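Local coordinates for protein malate dehydrogenase (Pyrococcus horikoshii, PDB 1V9N) that catalyses the NAD-dependent oxidation of (S)-malate to oxaloacetate as a homodimeric enzyme of the LDH2/MDH2 oxidoreductase family, at residues 100-113 with 279-291. Sequence-based numbering, arbitrary orientation.
Sequences VGYRSMKLAIKKAK and CHFFMVIDIEHFI
Phe282 lays its ring under helix 100-113: CZ comes within 3.5 Å of Gly101 CA, the carbonyl oxygen of Gly101 stands over one face, and CE2 lies 3.4 Å from Ser104 CB. With CG anti to its carbonyl carbon (chi1 -55°), the ring runs back toward the helix start, its rim against the bare CA of Gly101. Ser104 OG is turned to Val100 O at 2.8 Å, above that carbonyl's plane, so its CB, rather than its hydroxyl, makes the nearest approach to the ring. Selenomethionine Met105, bent at chi2 and chi3, brings CE to the ring edge near its plane, while its SE touches Val284 CG2 at 3.4 Å; helix 132-139 also packs on this side chain. Cutting Phe282 back to an alanine is likely to open a gap beneath Gly101 and Ser104 and take away the ring neighbour of Met105 CE.

Val284 splits its branches: CG2 meets Ala108 CB at 3.6 Å and CG1 meets Ala112 CB at 3.5 Å. Beyond the strand, His289 directs CE1 at Lys113 O in the ring plane, 3.2 Å away.

His280, Phe282 and Val284, every second residue of strand 279-285, point at the helix, whose axis runs at 28° to the strand, 7.5 Å away at closest. Strand 278-285 pairs antiparallel with 117-125 and 144-149, making this a helix packed on one face of a mixed beta sheet, an alpha/beta layer.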
loop_
_atom_site.group_PDB
_atom_site.type_symbol
_atom_site.label_atom_id
_atom_site.label_comp_id
_atom_site.label_asym_id
_atom_site.label_seq_id
_atom_site.Cartn_x
_atom_site.Cartn_y
_atom_site.Cartn_z
ATOM N N VAL A 100 -12.566 14.799 12.975
ATOM C CA VAL A 100 -11.903 13.665 13.608
ATOM C C VAL A 100 -10.524 13.438 12.967
ATOM O O VAL A 100 -9.525 13.252 13.667
ATOM C CB VAL A 100 -12.759 12.374 13.471
ATOM C CG1 VAL A 100 -11.989 11.167 14.022
ATOM C CG2 VAL A 100 -14.084 12.543 14.228
ATOM N N GLY A 101 -10.477 13.459 11.637
ATOM C CA GLY A 101 -9.223 13.256 10.927
ATOM C C GLY A 101 -8.212 14.375 11.148
ATOM O O GLY A 101 -7.012 14.127 11.241
ATOM N N TYR A 102 -8.693 15.611 11.218
ATOM C CA TYR A 102 -7.827 16.766 11.447
ATOM C C TYR A 102 -7.145 16.672 12.813
ATOM O O TYR A 102 -5.935 16.852 12.927
ATOM C CB TYR A 102 -8.642 18.060 11.393
ATOM C CG TYR A 102 -7.813 19.318 11.567
ATOM C CD1 TYR A 102 -7.141 19.889 10.485
ATOM C CD2 TYR A 102 -7.697 19.937 12.812
ATOM C CE1 TYR A 102 -6.380 21.047 10.633
ATOM C CE2 TYR A 102 -6.931 21.100 12.974
ATOM C CZ TYR A 102 -6.281 21.646 11.874
ATOM O OH TYR A 102 -5.548 22.805 12.006
ATOM N N ARG A 103 -7.930 16.393 13.849
ATOM C CA ARG A 103 -7.394 16.282 15.208
ATOM C C ARG A 103 -6.504 15.057 15.361
ATOM O O ARG A 103 -5.492 15.097 16.071
ATOM C CB ARG A 103 -8.533 16.219 16.238
ATOM C CG ARG A 103 -9.427 17.452 16.252
ATOM C CD ARG A 103 -8.645 18.705 16.619
ATOM N NE ARG A 103 -9.387 19.921 16.282
ATOM C CZ ARG A 103 -8.901 21.154 16.396
ATOM N NH1 ARG A 103 -7.665 21.346 16.843
ATOM N NH2 ARG A 103 -9.649 22.197 16.050
ATOM N N SER A 104 -6.881 13.965 14.701
ATOM C CA SER A 104 -6.096 12.740 14.764
ATOM C C SER A 104 -4.736 12.937 14.093
ATOM O O SER A 104 -3.712 12.500 14.616
ATOM C CB SER A 104 -6.833 11.589 14.076
ATOM O OG SER A 104 -7.973 11.197 14.812
HETATM N N MSE A 105 -4.726 13.595 12.937
HETATM C CA MSE A 105 -3.473 13.819 12.225
HETATM C C MSE A 105 -2.587 14.812 12.975
HETATM O O MSE A 105 -1.372 14.660 12.991
HETATM C CB MSE A 105 -3.736 14.312 10.795
HETATM C CG MSE A 105 -2.464 14.538 9.978
HETATM SE SE MSE A 105 -1.237 13.006 9.971
HETATM C CE MSE A 105 -1.833 12.129 8.357
ATOM N N LYS A 106 -3.195 15.828 13.585
ATOM C CA LYS A 106 -2.436 16.807 14.363
ATOM C C LYS A 106 -1.712 16.083 15.501
ATOM O O LYS A 106 -0.565 16.387 15.808
ATOM C CB LYS A 106 -3.364 17.876 14.958
ATOM C CG LYS A 106 -3.770 18.981 13.998
ATOM C CD LYS A 106 -2.564 19.833 13.608
ATOM C CE LYS A 106 -2.955 20.961 12.661
ATOM N NZ LYS A 106 -1.803 21.861 12.340
ATOM N N LEU A 107 -2.387 15.121 16.123
ATOM C CA LEU A 107 -1.786 14.363 17.220
ATOM C C LEU A 107 -0.654 13.467 16.714
ATOM O O LEU A 107 0.377 13.328 17.374
ATOM C CB LEU A 107 -2.842 13.510 17.931
ATOM C CG LEU A 107 -2.326 12.624 19.070
ATOM C CD1 LEU A 107 -1.759 13.499 20.193
ATOM C CD2 LEU A 107 -3.463 11.755 19.594
ATOM N N ALA A 108 -0.850 12.854 15.550
ATOM C CA ALA A 108 0.183 11.995 14.978
ATOM C C ALA A 108 1.439 12.827 14.677
ATOM O O ALA A 108 2.557 12.389 14.935
ATOM C CB ALA A 108 -0.333 11.332 13.700
ATOM N N ILE A 109 1.244 14.021 14.125
ATOM C CA ILE A 109 2.358 14.912 13.804
ATOM C C ILE A 109 3.105 15.301 15.084
ATOM O O ILE A 109 4.335 15.323 15.111
ATOM C CB ILE A 109 1.842 16.182 13.074
ATOM C CG1 ILE A 109 1.405 15.809 11.652
ATOM C CG2 ILE A 109 2.923 17.271 13.041
ATOM C CD1 ILE A 109 0.597 16.887 10.943
ATOM N N LYS A 110 2.361 15.589 16.151
ATOM C CA LYS A 110 2.973 15.963 17.424
ATOM C C LYS A 110 3.828 14.825 17.979
ATOM O O LYS A 110 4.952 15.041 18.430
ATOM C CB LYS A 110 1.895 16.337 18.445
ATOM C CG LYS A 110 2.451 16.809 19.780
ATOM C CD LYS A 110 1.335 17.260 20.711
ATOM C CE LYS A 110 1.890 17.943 21.958
ATOM N NZ LYS A 110 0.806 18.546 22.795
ATOM N N LYS A 111 3.298 13.608 17.942
ATOM C CA LYS A 111 4.034 12.464 18.447
ATOM C C LYS A 111 5.291 12.183 17.622
ATOM O O LYS A 111 6.337 11.868 18.175
ATOM C CB LYS A 111 3.118 11.236 18.494
ATOM C CG LYS A 111 2.042 11.325 19.596
ATOM C CD LYS A 111 1.183 10.070 19.665
ATOM C CE LYS A 111 0.155 10.154 20.796
ATOM N NZ LYS A 111 0.788 10.168 22.153
ATOM N N ALA A 112 5.188 12.304 16.303
ATOM C CA ALA A 112 6.329 12.072 15.421
ATOM C C ALA A 112 7.409 13.112 15.720
ATOM O O ALA A 112 8.598 12.798 15.844
ATOM C CB ALA A 112 5.882 12.178 13.951
ATOM N N LYS A 113 6.983 14.360 15.836
ATOM C CA LYS A 113 7.895 15.452 16.125
ATOM C C LYS A 113 8.702 15.154 17.389
ATOM O O LYS A 113 9.915 15.365 17.428
ATOM C CB LYS A 113 7.088 16.742 16.296
ATOM C CG LYS A 113 7.895 18.002 16.563
ATOM C CD LYS A 113 7.005 19.227 16.404
ATOM C CE LYS A 113 6.395 19.251 15.000
ATOM N NZ LYS A 113 5.347 20.291 14.807
ATOM N N CYS A 279 -13.744 4.223 9.916
ATOM C CA CYS A 279 -12.498 4.210 10.671
ATOM C C CYS A 279 -11.342 4.726 9.823
ATOM O O CYS A 279 -11.344 4.568 8.605
ATOM C CB CYS A 279 -12.210 2.792 11.175
ATOM S SG CYS A 279 -13.502 2.124 12.300
ATOM N N HIS A 280 -10.358 5.347 10.471
ATOM C CA HIS A 280 -9.215 5.904 9.756
ATOM C C HIS A 280 -7.880 5.459 10.345
ATOM O O HIS A 280 -7.802 5.038 11.500
ATOM C CB HIS A 280 -9.240 7.437 9.794
ATOM C CG HIS A 280 -10.597 8.043 9.616
ATOM N ND1 HIS A 280 -11.427 7.726 8.561
ATOM C CD2 HIS A 280 -11.248 8.987 10.335
ATOM C CE1 HIS A 280 -12.529 8.450 8.640
ATOM N NE2 HIS A 280 -12.446 9.224 9.708
ATOM N N PHE A 281 -6.834 5.582 9.536
ATOM C CA PHE A 281 -5.470 5.236 9.930
ATOM C C PHE A 281 -4.594 6.434 9.564
ATOM O O PHE A 281 -4.663 6.933 8.444
ATOM C CB PHE A 281 -4.982 4.001 9.162
ATOM C CG PHE A 281 -3.537 3.649 9.421
ATOM C CD1 PHE A 281 -3.180 2.858 10.508
ATOM C CD2 PHE A 281 -2.531 4.126 8.582
ATOM C CE1 PHE A 281 -1.844 2.542 10.760
ATOM C CE2 PHE A 281 -1.190 3.818 8.823
ATOM C CZ PHE A 281 -0.846 3.023 9.917
ATOM N N PHE A 282 -3.786 6.901 10.511
ATOM C CA PHE A 282 -2.892 8.030 10.267
ATOM C C PHE A 282 -1.502 7.652 10.750
ATOM O O PHE A 282 -1.337 7.101 11.843
ATOM C CB PHE A 282 -3.371 9.277 11.020
ATOM C CG PHE A 282 -4.791 9.666 10.708
ATOM C CD1 PHE A 282 -5.100 10.362 9.542
ATOM C CD2 PHE A 282 -5.827 9.305 11.568
ATOM C CE1 PHE A 282 -6.421 10.689 9.236
ATOM C CE2 PHE A 282 -7.151 9.627 11.271
ATOM C CZ PHE A 282 -7.447 10.322 10.100
HETATM N N MSE A 283 -0.500 7.940 9.931
HETATM C CA MSE A 283 0.866 7.630 10.297
HETATM C C MSE A 283 1.797 8.733 9.828
HETATM O O MSE A 283 1.737 9.173 8.675
HETATM C CB MSE A 283 1.295 6.307 9.680
HETATM C CG MSE A 283 2.704 5.897 10.040
HETATM SE SE MSE A 283 3.157 4.263 9.151
HETATM C CE MSE A 283 4.817 4.797 8.318
ATOM N N VAL A 284 2.662 9.175 10.730
ATOM C CA VAL A 284 3.610 10.230 10.412
ATOM C C VAL A 284 5.012 9.785 10.771
ATOM O O VAL A 284 5.243 9.183 11.820
ATOM C CB VAL A 284 3.293 11.527 11.197
ATOM C CG1 VAL A 284 4.286 12.626 10.837
ATOM C CG2 VAL A 284 1.877 11.969 10.901
ATOM N N ILE A 285 5.951 10.072 9.882
ATOM C CA ILE A 285 7.338 9.745 10.131
ATOM C C ILE A 285 8.088 11.065 10.095
ATOM O O ILE A 285 8.065 11.768 9.084
ATOM C CB ILE A 285 7.908 8.799 9.049
ATOM C CG1 ILE A 285 7.181 7.449 9.090
ATOM C CG2 ILE A 285 9.402 8.590 9.279
ATOM C CD1 ILE A 285 7.660 6.457 8.023
ATOM N N ASP A 286 8.725 11.425 11.205
ATOM C CA ASP A 286 9.482 12.671 11.238
ATOM C C ASP A 286 10.815 12.414 10.549
ATOM O O ASP A 286 11.742 11.861 11.136
ATOM C CB ASP A 286 9.714 13.143 12.677
ATOM C CG ASP A 286 10.500 14.448 12.739
ATOM O OD1 ASP A 286 10.173 15.385 11.980
ATOM O OD2 ASP A 286 11.441 14.542 13.551
ATOM N N ILE A 287 10.890 12.806 9.287
ATOM C CA ILE A 287 12.091 12.608 8.489
ATOM C C ILE A 287 13.397 12.968 9.204
ATOM O O ILE A 287 14.357 12.208 9.152
ATOM C CB ILE A 287 11.980 13.408 7.175
ATOM C CG1 ILE A 287 10.845 12.819 6.324
ATOM C CG2 ILE A 287 13.311 13.375 6.414
ATOM C CD1 ILE A 287 10.423 13.708 5.162
ATOM N N GLU A 288 13.420 14.116 9.877
ATOM C CA GLU A 288 14.615 14.596 10.583
ATOM C C GLU A 288 15.229 13.582 11.559
ATOM O O GLU A 288 16.446 13.550 11.744
ATOM C CB GLU A 288 14.284 15.901 11.323
ATOM C CG GLU A 288 15.480 16.647 11.929
ATOM C CD GLU A 288 16.420 17.244 10.889
ATOM O OE1 GLU A 288 16.051 17.313 9.696
ATOM O OE2 GLU A 288 17.534 17.660 11.271
ATOM N N HIS A 289 14.391 12.762 12.189
ATOM C CA HIS A 289 14.872 11.749 13.127
ATOM C C HIS A 289 15.662 10.656 12.401
ATOM O O HIS A 289 16.394 9.892 13.028
ATOM C CB HIS A 289 13.702 11.095 13.871
ATOM C CG HIS A 289 13.260 11.840 15.095
ATOM N ND1 HIS A 289 12.418 12.930 15.045
ATOM C CD2 HIS A 289 13.545 11.646 16.407
ATOM C CE1 HIS A 289 12.202 13.376 16.272
ATOM N NE2 HIS A 289 12.875 12.613 17.116
ATOM N N PHE A 290 15.502 10.581 11.084
ATOM C CA PHE A 290 16.192 9.576 10.281
ATOM C C PHE A 290 17.382 10.160 9.531
ATOM O O PHE A 290 18.509 9.700 9.700
ATOM C CB PHE A 290 15.211 8.936 9.296
ATOM C CG PHE A 290 14.239 7.998 9.943
ATOM C CD1 PHE A 290 14.459 6.625 9.923
ATOM C CD2 PHE A 290 13.111 8.487 10.592
ATOM C CE1 PHE A 290 13.569 5.752 10.538
ATOM C CE2 PHE A 290 12.213 7.618 11.215
ATOM C CZ PHE A 290 12.447 6.247 11.184
ATOM N N ILE A 291 17.129 11.158 8.691
ATOM C CA ILE A 291 18.198 11.810 7.938
ATOM C C ILE A 291 17.873 13.292 7.828
ATOM O O ILE A 291 16.736 13.697 8.058
ATOM C CB ILE A 291 18.344 11.221 6.510
ATOM C CG1 ILE A 291 17.061 11.462 5.708
ATOM C CG2 ILE A 291 18.654 9.724 6.592
ATOM C CD1 ILE A 291 17.210 11.165 4.227
#